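Local coordinates for ATP-dependent DNA helicase (Mycobacterium smegmatis, PDB 5V9X), which uses ATP hydrolysis to move 3'-to-5' along a single DNA strand and unwind RNA:DNA hybrids, at residues E288-S293 against A393-I398; S292-A297 against R377-T382; L387-G392 against V413-H418. All blocks are in the same frame, centred on the assembly; numbering follows the deposited sequence.

Contact 1: E288-S293 against A393-I398; sequences EAHNSS and AVDLVI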
loop_
_atom_site.group_PDB
_atom_site.type_symbol
_atom_site.label_atom_id
_atom_site.label_comp_id
_atom_site.label_asym_id
_atom_site.label_seq_id
_atom_site.Cartn_x
_atom_site.Cartn_y
_atom_site.Cartn_z
ATOM N N GLU A 288 10.553 4.843 27.199
ATOM C CA GLU A 288 11.485 5.199 28.264
ATOM C C GLU A 288 12.528 4.116 28.506
ATOM O O GLU A 288 13.593 4.410 29.058
ATOM C CB GLU A 288 10.717 5.489 29.557
ATOM C CG GLU A 288 9.907 6.782 29.527
ATOM C CD GLU A 288 9.101 7.007 30.799
ATOM O OE1 GLU A 288 8.916 6.043 31.574
ATOM O OE2 GLU A 288 8.650 8.152 31.021
ATOM N N ALA A 289 12.250 2.907 28.075
ATOM C CA ALA A 289 13.189 1.836 28.246
ATOM C C ALA A 289 14.113 1.619 27.063
ATOM O O ALA A 289 15.019 0.815 27.148
ATOM C CB ALA A 289 12.435 0.569 28.541
ATOM N N HIS A 290 13.894 2.333 25.965
ATOM C CA HIS A 290 14.692 2.165 24.755
ATOM C C HIS A 290 15.153 3.498 24.258
ATOM O O HIS A 290 14.537 4.485 24.561
ATOM C CB HIS A 290 13.873 1.527 23.644
ATOM C CG HIS A 290 13.512 0.102 23.883
ATOM N ND1 HIS A 290 12.330 -0.271 24.470
ATOM C CD2 HIS A 290 14.158 -1.042 23.580
ATOM C CE1 HIS A 290 12.269 -1.585 24.534
ATOM N NE2 HIS A 290 13.367 -2.076 23.999
ATOM N N ASN A 291 16.233 3.538 23.492
ATOM C CA ASN A 291 16.735 4.812 23.019
ATOM C C ASN A 291 15.861 5.614 22.096
ATOM O O ASN A 291 15.529 6.728 22.396
ATOM C CB ASN A 291 17.991 4.547 22.218
ATOM C CG ASN A 291 19.136 4.116 23.067
ATOM O OD1 ASN A 291 19.628 4.882 23.875
ATOM N ND2 ASN A 291 19.583 2.892 22.882
ATOM N N SER A 292 15.408 5.011 21.018
ATOM C CA SER A 292 14.565 5.700 20.069
ATOM C C SER A 292 13.606 4.670 19.594
ATOM O O SER A 292 13.974 3.565 19.332
ATOM C CB SER A 292 15.359 6.276 18.918
ATOM O OG SER A 292 15.652 7.639 19.112
ATOM N N SER A 293 12.368 5.063 19.450
ATOM C CA SER A 293 11.312 4.145 19.063
ATOM C C SER A 293 10.422 4.808 18.025
ATOM O O SER A 293 10.178 6.017 18.083
ATOM C CB SER A 293 10.477 3.721 20.274
ATOM O OG SER A 293 11.312 3.377 21.367
ATOM N N ALA A 393 19.717 4.831 15.549
ATOM C CA ALA A 393 19.368 4.984 16.954
ATOM C C ALA A 393 18.063 4.294 17.328
ATOM O O ALA A 393 17.763 4.181 18.520
ATOM C CB ALA A 393 19.273 6.469 17.316
ATOM N N VAL A 394 17.286 3.834 16.352
ATOM C CA VAL A 394 15.997 3.207 16.625
ATOM C C VAL A 394 16.238 1.738 16.957
ATOM O O VAL A 394 16.669 0.961 16.102
ATOM C CB VAL A 394 15.037 3.358 15.440
ATOM C CG1 VAL A 394 13.712 2.672 15.741
ATOM C CG2 VAL A 394 14.817 4.825 15.119
ATOM N N ASP A 395 15.963 1.352 18.206
ATOM C CA ASP A 395 16.057 -0.045 18.616
ATOM C C ASP A 395 14.708 -0.595 19.072
ATOM O O ASP A 395 14.662 -1.587 19.806
ATOM C CB ASP A 395 17.115 -0.228 19.709
ATOM C CG ASP A 395 16.863 0.637 20.936
ATOM O OD1 ASP A 395 15.977 1.514 20.890
ATOM O OD2 ASP A 395 17.563 0.433 21.951
ATOM N N LEU A 396 13.610 0.027 18.643
ATOM C CA LEU A 396 12.273 -0.461 18.956
ATOM C C LEU A 396 11.288 0.118 17.952
ATOM O O LEU A 396 11.323 1.319 17.669
ATOM C CB LEU A 396 11.855 -0.076 20.381
ATOM C CG LEU A 396 10.467 -0.551 20.822
ATOM C CD1 LEU A 396 10.482 -2.037 21.144
ATOM C CD2 LEU A 396 9.954 0.256 22.006
ATOM N N VAL A 397 10.424 -0.737 17.411
ATOM C CA VAL A 397 9.263 -0.313 16.637
ATOM C C VAL A 397 8.023 -0.865 17.322
ATOM O O VAL A 397 7.961 -2.058 17.640
ATOM C CB VAL A 397 9.331 -0.786 15.173
ATOM C CG1 VAL A 397 7.982 -0.591 14.493
ATOM C CG2 VAL A 397 10.415 -0.034 14.416
ATOM N N ILE A 398 7.046 0.002 17.563
ATOM C CA ILE A 398 5.767 -0.390 18.136
ATOM C C ILE A 398 4.699 -0.215 17.068
ATOM O O ILE A 398 4.621 0.840 16.425
ATOM C CB ILE A 398 5.434 0.430 19.392
ATOM C CG1 ILE A 398 6.488 0.202 20.477
ATOM C CG2 ILE A 398 4.055 0.066 19.906
ATOM C CD1 ILE A 398 6.247 1.008 21.732
#

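Contact 2: S292-A297 against R377-T382; sequences SSIVFA and RAVVAT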
loop_
_atom_site.group_PDB
_atom_site.type_symbol
_atom_site.label_atom_id
_atom_site.label_comp_id
_atom_site.label_asym_id
_atom_site.label_seq_id
_atom_site.Cartn_x
_atom_site.Cartn_y
_atom_site.Cartn_z
ATOM N N SER A 292 15.408 5.011 21.018
ATOM C CA SER A 292 14.565 5.700 20.069
ATOM C C SER A 292 13.606 4.670 19.594
ATOM O O SER A 292 13.974 3.565 19.332
ATOM C CB SER A 292 15.359 6.276 18.918
ATOM O OG SER A 292 15.652 7.639 19.112
ATOM N N SER A 293 12.368 5.063 19.450
ATOM C CA SER A 293 11.312 4.145 19.063
ATOM C C SER A 293 10.422 4.808 18.025
ATOM O O SER A 293 10.178 6.017 18.083
ATOM C CB SER A 293 10.477 3.721 20.274
ATOM O OG SER A 293 11.312 3.377 21.367
ATOM N N ILE A 294 9.954 4.014 17.068
ATOM C CA ILE A 294 8.961 4.449 16.096
ATOM C C ILE A 294 7.651 3.755 16.439
ATOM O O ILE A 294 7.576 2.520 16.446
ATOM C CB ILE A 294 9.388 4.136 14.655
ATOM C CG1 ILE A 294 10.739 4.779 14.341
ATOM C CG2 ILE A 294 8.332 4.621 13.674
ATOM C CD1 ILE A 294 11.267 4.430 12.965
ATOM N N VAL A 295 6.627 4.547 16.740
ATOM C CA VAL A 295 5.278 4.045 16.962
ATOM C C VAL A 295 4.486 4.286 15.685
ATOM O O VAL A 295 4.302 5.435 15.269
ATOM C CB VAL A 295 4.615 4.728 18.170
ATOM C CG1 VAL A 295 3.254 4.109 18.453
ATOM C CG2 VAL A 295 5.514 4.636 19.393
ATOM N N PHE A 296 4.032 3.211 15.049
ATOM C CA PHE A 296 3.275 3.311 13.808
ATOM C C PHE A 296 1.782 3.296 14.104
ATOM O O PHE A 296 1.290 2.413 14.814
ATOM C CB PHE A 296 3.631 2.178 12.845
ATOM C CG PHE A 296 4.928 2.383 12.113
ATOM C CD1 PHE A 296 5.022 3.316 11.091
ATOM C CD2 PHE A 296 6.052 1.635 12.435
ATOM C CE1 PHE A 296 6.216 3.509 10.408
ATOM C CE2 PHE A 296 7.248 1.822 11.758
ATOM C CZ PHE A 296 7.331 2.761 10.743
ATOM N N ALA A 297 1.069 4.277 13.557
ATOM C CA ALA A 297 -0.381 4.350 13.628
ATOM C C ALA A 297 -0.949 4.263 12.219
ATOM O O ALA A 297 -0.361 4.793 11.271
ATOM C CB ALA A 297 -0.840 5.643 14.307
ATOM N N ARG A 377 13.360 10.677 21.083
ATOM C CA ARG A 377 13.235 9.333 21.629
ATOM C C ARG A 377 12.044 8.566 21.080
ATOM O O ARG A 377 12.036 7.330 21.151
ATOM C CB ARG A 377 13.142 9.390 23.157
ATOM C CG ARG A 377 14.376 9.968 23.819
ATOM C CD ARG A 377 14.435 9.574 25.276
ATOM N NE ARG A 377 14.607 8.133 25.438
ATOM C CZ ARG A 377 14.480 7.496 26.597
ATOM N NH1 ARG A 377 14.171 8.175 27.694
ATOM N NH2 ARG A 377 14.653 6.183 26.661
ATOM N N ALA A 378 11.044 9.255 20.540
ATOM C CA ALA A 378 9.886 8.587 19.969
ATOM C C ALA A 378 9.317 9.440 18.847
ATOM O O ALA A 378 9.269 10.669 18.952
ATOM C CB ALA A 378 8.811 8.321 21.028
ATOM N N VAL A 379 8.896 8.778 17.772
ATOM C CA VAL A 379 8.161 9.412 16.687
ATOM C C VAL A 379 6.943 8.552 16.385
ATOM O O VAL A 379 7.058 7.327 16.263
ATOM C CB VAL A 379 9.031 9.604 15.427
ATOM C CG1 VAL A 379 9.792 8.330 15.093
ATOM C CG2 VAL A 379 8.174 10.046 14.246
ATOM N N VAL A 380 5.779 9.186 16.294
ATOM C CA VAL A 380 4.532 8.506 15.966
ATOM C C VAL A 380 4.245 8.777 14.497
ATOM O O VAL A 380 3.854 9.889 14.126
ATOM C CB VAL A 380 3.378 8.974 16.862
ATOM C CG1 VAL A 380 2.142 8.123 16.617
ATOM C CG2 VAL A 380 3.789 8.925 18.326
ATOM N N ALA A 381 4.430 7.768 13.654
ATOM C CA ALA A 381 4.393 7.953 12.212
ATOM C C ALA A 381 3.329 7.079 11.561
ATOM O O ALA A 381 2.872 6.080 12.125
ATOM C CB ALA A 381 5.758 7.645 11.584
ATOM N N THR A 382 2.939 7.479 10.355
ATOM C CA THR A 382 2.140 6.645 9.470
ATOM C C THR A 382 3.093 5.821 8.600
ATOM O O THR A 382 4.263 5.636 8.947
ATOM C CB THR A 382 1.194 7.514 8.638
ATOM O OG1 THR A 382 1.956 8.449 7.863
ATOM C CG2 THR A 382 0.226 8.268 9.538
#

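Contact 3: L387-G392 against V413-H418; sequences LGIDMG and VGRAGH. With ANP (phosphoaminophosphonic acid-adenylate ester), chain C.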
loop_
_atom_site.group_PDB
_atom_site.type_symbol
_atom_site.label_atom_id
_atom_site.label_comp_id
_atom_site.label_asym_id
_atom_site.label_seq_id
_atom_site.Cartn_x
_atom_site.Cartn_y
_atom_site.Cartn_z
ATOM N N LEU A 387 9.367 2.534 5.091
ATOM C CA LEU A 387 10.316 1.902 4.189
ATOM C C LEU A 387 11.673 2.589 4.221
ATOM O O LEU A 387 11.763 3.813 4.355
ATOM C CB LEU A 387 9.777 1.912 2.755
ATOM C CG LEU A 387 8.422 1.233 2.559
ATOM C CD1 LEU A 387 7.777 1.698 1.265
ATOM C CD2 LEU A 387 8.589 -0.277 2.563
ATOM N N GLY A 388 12.726 1.780 4.108
ATOM C CA GLY A 388 14.027 2.253 3.681
ATOM C C GLY A 388 14.887 3.013 4.666
ATOM O O GLY A 388 16.107 2.822 4.668
ATOM N N ILE A 389 14.285 3.875 5.492
ATOM C CA ILE A 389 15.064 4.776 6.337
ATOM C C ILE A 389 16.029 3.980 7.205
ATOM O O ILE A 389 15.734 2.853 7.628
ATOM C CB ILE A 389 14.149 5.658 7.205
ATOM C CG1 ILE A 389 13.274 4.795 8.117
ATOM C CG2 ILE A 389 13.306 6.572 6.332
ATOM C CD1 ILE A 389 12.568 5.573 9.195
ATOM N N ASP A 390 17.200 4.560 7.457
ATOM C CA ASP A 390 18.283 3.907 8.189
ATOM C C ASP A 390 18.621 4.762 9.409
ATOM O O ASP A 390 19.603 5.509 9.419
ATOM C CB ASP A 390 19.491 3.698 7.281
ATOM C CG ASP A 390 20.684 3.148 8.024
ATOM O OD1 ASP A 390 20.537 2.104 8.696
ATOM O OD2 ASP A 390 21.769 3.762 7.939
ATOM N N MET A 391 17.795 4.650 10.443
ATOM C CA MET A 391 17.985 5.385 11.690
ATOM C C MET A 391 18.697 4.460 12.669
ATOM O O MET A 391 18.071 3.603 13.299
ATOM C CB MET A 391 16.646 5.865 12.239
ATOM C CG MET A 391 15.812 6.657 11.246
ATOM S SD MET A 391 16.583 8.218 10.787
ATOM C CE MET A 391 15.370 8.893 9.657
ATOM N N GLY A 392 20.012 4.639 12.800
ATOM C CA GLY A 392 20.823 3.774 13.641
ATOM C C GLY A 392 20.520 3.856 15.122
ATOM O O GLY A 392 21.021 3.022 15.883
ATOM N N VAL A 413 8.726 -2.984 11.245
ATOM C CA VAL A 413 9.603 -3.462 12.311
ATOM C C VAL A 413 11.060 -3.428 11.866
ATOM O O VAL A 413 11.967 -3.262 12.690
ATOM C CB VAL A 413 9.174 -4.875 12.760
ATOM C CG1 VAL A 413 10.160 -5.455 13.768
ATOM C CG2 VAL A 413 7.770 -4.836 13.356
ATOM N N GLY A 414 11.307 -3.550 10.560
ATOM C CA GLY A 414 12.663 -3.491 10.042
ATOM C C GLY A 414 13.386 -2.189 10.326
ATOM O O GLY A 414 14.620 -2.162 10.292
ATOM N N ARG A 415 12.649 -1.108 10.606
ATOM C CA ARG A 415 13.293 0.162 10.931
ATOM C C ARG A 415 14.155 0.048 12.182
ATOM O O ARG A 415 15.161 0.755 12.309
ATOM C CB ARG A 415 12.250 1.267 11.124
ATOM C CG ARG A 415 11.321 1.518 9.939
ATOM C CD ARG A 415 12.068 1.531 8.623
ATOM N NE ARG A 415 12.026 0.227 7.973
ATOM C CZ ARG A 415 12.904 -0.184 7.067
ATOM N NH1 ARG A 415 13.907 0.604 6.708
ATOM N NH2 ARG A 415 12.785 -1.389 6.527
ATOM N N ALA A 416 13.777 -0.824 13.111
ATOM C CA ALA A 416 14.569 -1.045 14.310
ATOM C C ALA A 416 15.733 -1.987 14.019
ATOM O O ALA A 416 15.644 -2.875 13.167
ATOM C CB ALA A 416 13.698 -1.615 15.431
ATOM N N GLY A 417 16.830 -1.782 14.743
ATOM C CA GLY A 417 18.026 -2.591 14.553
ATOM C C GLY A 417 18.543 -2.584 13.131
ATOM O O GLY A 417 18.962 -3.629 12.616
ATOM N N HIS A 418 18.537 -1.418 12.485
ATOM C CA HIS A 418 18.783 -1.327 11.046
ATOM C C HIS A 418 20.282 -1.383 10.736
ATOM O O HIS A 418 20.864 -0.483 10.130
ATOM C CB HIS A 418 18.146 -0.060 10.494
ATOM C CG HIS A 418 17.784 -0.153 9.047
ATOM N ND1 HIS A 418 18.549 0.411 8.049
ATOM C CD2 HIS A 418 16.741 -0.756 8.427
ATOM C CE1 HIS A 418 17.991 0.165 6.879
ATOM N NE2 HIS A 418 16.893 -0.541 7.080
HETATM P PG ANP C . 15.966 -1.779 3.916
HETATM O O1G ANP C . 15.080 -1.492 5.085
HETATM O O2G ANP C . 15.796 -0.649 2.830
HETATM O O3G ANP C . 15.584 -3.180 3.284
HETATM P PB ANP C . 18.619 -2.061 3.180
HETATM O O1B ANP C . 18.358 -1.038 2.038
HETATM O O2B ANP C . 18.464 -3.450 2.663
HETATM N N3B ANP C . 17.566 -1.802 4.452
HETATM P PA ANP C . 20.653 -0.423 3.923
HETATM O O1A ANP C . 19.654 0.553 4.426
HETATM O O2A ANP C . 21.266 -0.041 2.577
HETATM O O3A ANP C . 20.065 -1.880 3.714
HETATM O "O5'" ANP C . 21.789 -0.632 5.003
HETATM C "C5'" ANP C . 21.592 -1.002 6.409
HETATM C "C4'" ANP C . 22.662 -0.343 7.244
HETATM O "O4'" ANP C . 23.902 -1.095 7.168
HETATM C "C3'" ANP C . 23.026 1.058 6.772
HETATM O "O3'" ANP C . 23.542 1.801 7.865
HETATM C "C2'" ANP C . 24.144 0.783 5.766
HETATM O "O2'" ANP C . 24.832 1.966 5.330
HETATM C "C1'" ANP C . 24.898 -0.330 6.501
HETATM N N9 ANP C . 25.673 -1.247 5.660
HETATM C C8 ANP C . 25.660 -1.376 4.296
HETATM N N7 ANP C . 26.459 -2.311 3.838
HETATM C C5 ANP C . 27.051 -2.825 4.982
HETATM C C6 ANP C . 28.000 -3.844 5.182
HETATM N N6 ANP C . 28.541 -4.557 4.192
HETATM N N1 ANP C . 28.379 -4.109 6.455
HETATM C C2 ANP C . 27.837 -3.399 7.449
HETATM N N3 ANP C . 26.937 -2.415 7.380
HETATM C C4 ANP C . 26.579 -2.178 6.112
#

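Contact 1: E288-S293 against A393-I398
The backbone N-H of D395 donates to the carbonyl O of S292 at 3.2 Å (N to O), a hydrogen bond between strands 292-296 and 394-400, parallel neighbours in the sheet of the second RecA-like helicase domain. The bond is bent at the hydrogen, 141°. The CA of V394 adds a C-H···O contact to the same S292 oxygen, and further along the CA of S293 makes one to L396 O. At the loop that leads into strand 292-296, N291 and D395 meet by a weak hydrogen bond, ND2 to OD2 at 3.3 Å, with amide and carboxylate planes turned only 29° apart. D395 can reach back there because its CG lies between backbone N and carbonyl carbon (chi1 57°); polar residues suit this partly exposed end of the sheet. The buried hydroxyl of S292 has its own acceptor, L376 O.

Inward from this end the contact turns apolar. H290 spreads its ring over L396, whose CB lies 4.0 Å from the ring centroid and over the face, making a CH-pi contact. An aromatic yet polar residue fits here: ND1 is hydrogen-bonded to L286 O in the helix before the strand, which fixes the ring's rotation while its face packs on leucine. L396 in turn reaches L286 of helix 276-288, joining that helix to the sheet. The small side chain of S293 lies beside the leucine, its OG 3.5 Å from L396 CD2.

Contact 2: S292-A297 against R377-T382
I294 and V379 lie side by side and point the same way, with CG1 of I294 3.8 Å from CG1 of V379. They are paired across two neighbouring parallel strands, 292-296 and 378-381, of the second RecA-like domain; the axes of these short strands approach to 4.7 Å and run at 21°. Beta-branched I294, V379, V295 and V380 suit a buried extended strand, their bulk close to the backbone. On the face with I294 and V379, the small A381 accommodates the F296 ring, whose CE1 is 4.3 Å from A381 CB, and CG2 of I294 lies over one face of the ring. The other face pairs V295 CB with V380 CG2 at 4.3 Å; V380 packs there on helix 300-318 and V295 on helix 276-288.

Between the faces runs the parallel ladder, in which V295 bonds both ways: its N to V379 O at 2.9 Å, and its O from A381 N at 2.8 Å. V379 N to S293 O continues it, and S293 N to R377 O and A297 N to A381 O close its ends. R377 turns its guanidinium back to the carbonyls of E288 and H290. T382 OG1 is hydrogen-bonded to a phosphate of the bound DNA, while T382 O meets the F296 ring at its edge, in plane, 3.2 Å from CE1.

Contact 3: L387-G392 against V413-H418
D390 and H418 both extend their side chains with CG roughly opposite the backbone N (chi1 174° and -154°), and this brings the carboxylate to the edge of the imidazole. H418 ND1 donates to D390 OD1 at 2.7 Å, nearly in the ring plane and on the anti side of the carboxylate. With ND1 held, the ring can turn its other nitrogen to the nucleotide: H418 NE2 donates to O1G of ANP at 2.9 Å along an almost straight line, 178° at the hydrogen. The carbonyl O of I389 sits over the centre of the ring, 3.5 Å above its plane. Aspartate suits its place because it serves two partners at once; its OD2 accepts the ribose hydroxyl O3' of ANP at 2.6 Å.

R415 reaches the same phosphate oxygen by a chain that kinks about its CB-CG and CG-CD bonds. NH2 and NH1 converge on O1G, at 2.7 Å from NH2, and the oxygen lies in the guanidinium plane at its edge. NH1 also makes a weak hydrogen bond to I389 O at 3.0 Å, and NE is held by Q411 O, so the planar group is fixed on more than one side. Before the guanidinium, the methylene CD of R415 packs on I389 CG1 at 3.5 Å. G388 has a positive phi, which glycine tolerates readily, and its CA lies 3.5 Å from O2G of ANP.

Three N-H groups thus grip one gamma-phosphate oxygen. The sequences LGIDMG and VGRAGH fit motifs V and VI of superfamily 2 helicases, and R415 is placed as an arginine finger would be in their ATP site between the two RecA-like domains.

In the fold
From the N terminus the chain passes through 288-297, which serves contacts 1 and 2 in succession, S292 and S293 belonging to both. Both start from the same stretch, and contact 2 closes the shorter loop, when 377-382 pairs with the strand; the longer loop of contact 1 closes at 393-398. Strand 292-296 therefore lies between 378-381 and 394-400 in one sheet. Contact 3 opens at 387-392, after contact 2 has closed, and ends at 413-418, crossing contact 1. It bridges the loops after strand 378-381 and helix 406-413, tying the sheet to the nucleotide. A backbone hydrogen bond between V394 and G417 joins contacts 1 and 3, and I294 packs on I389 and R415.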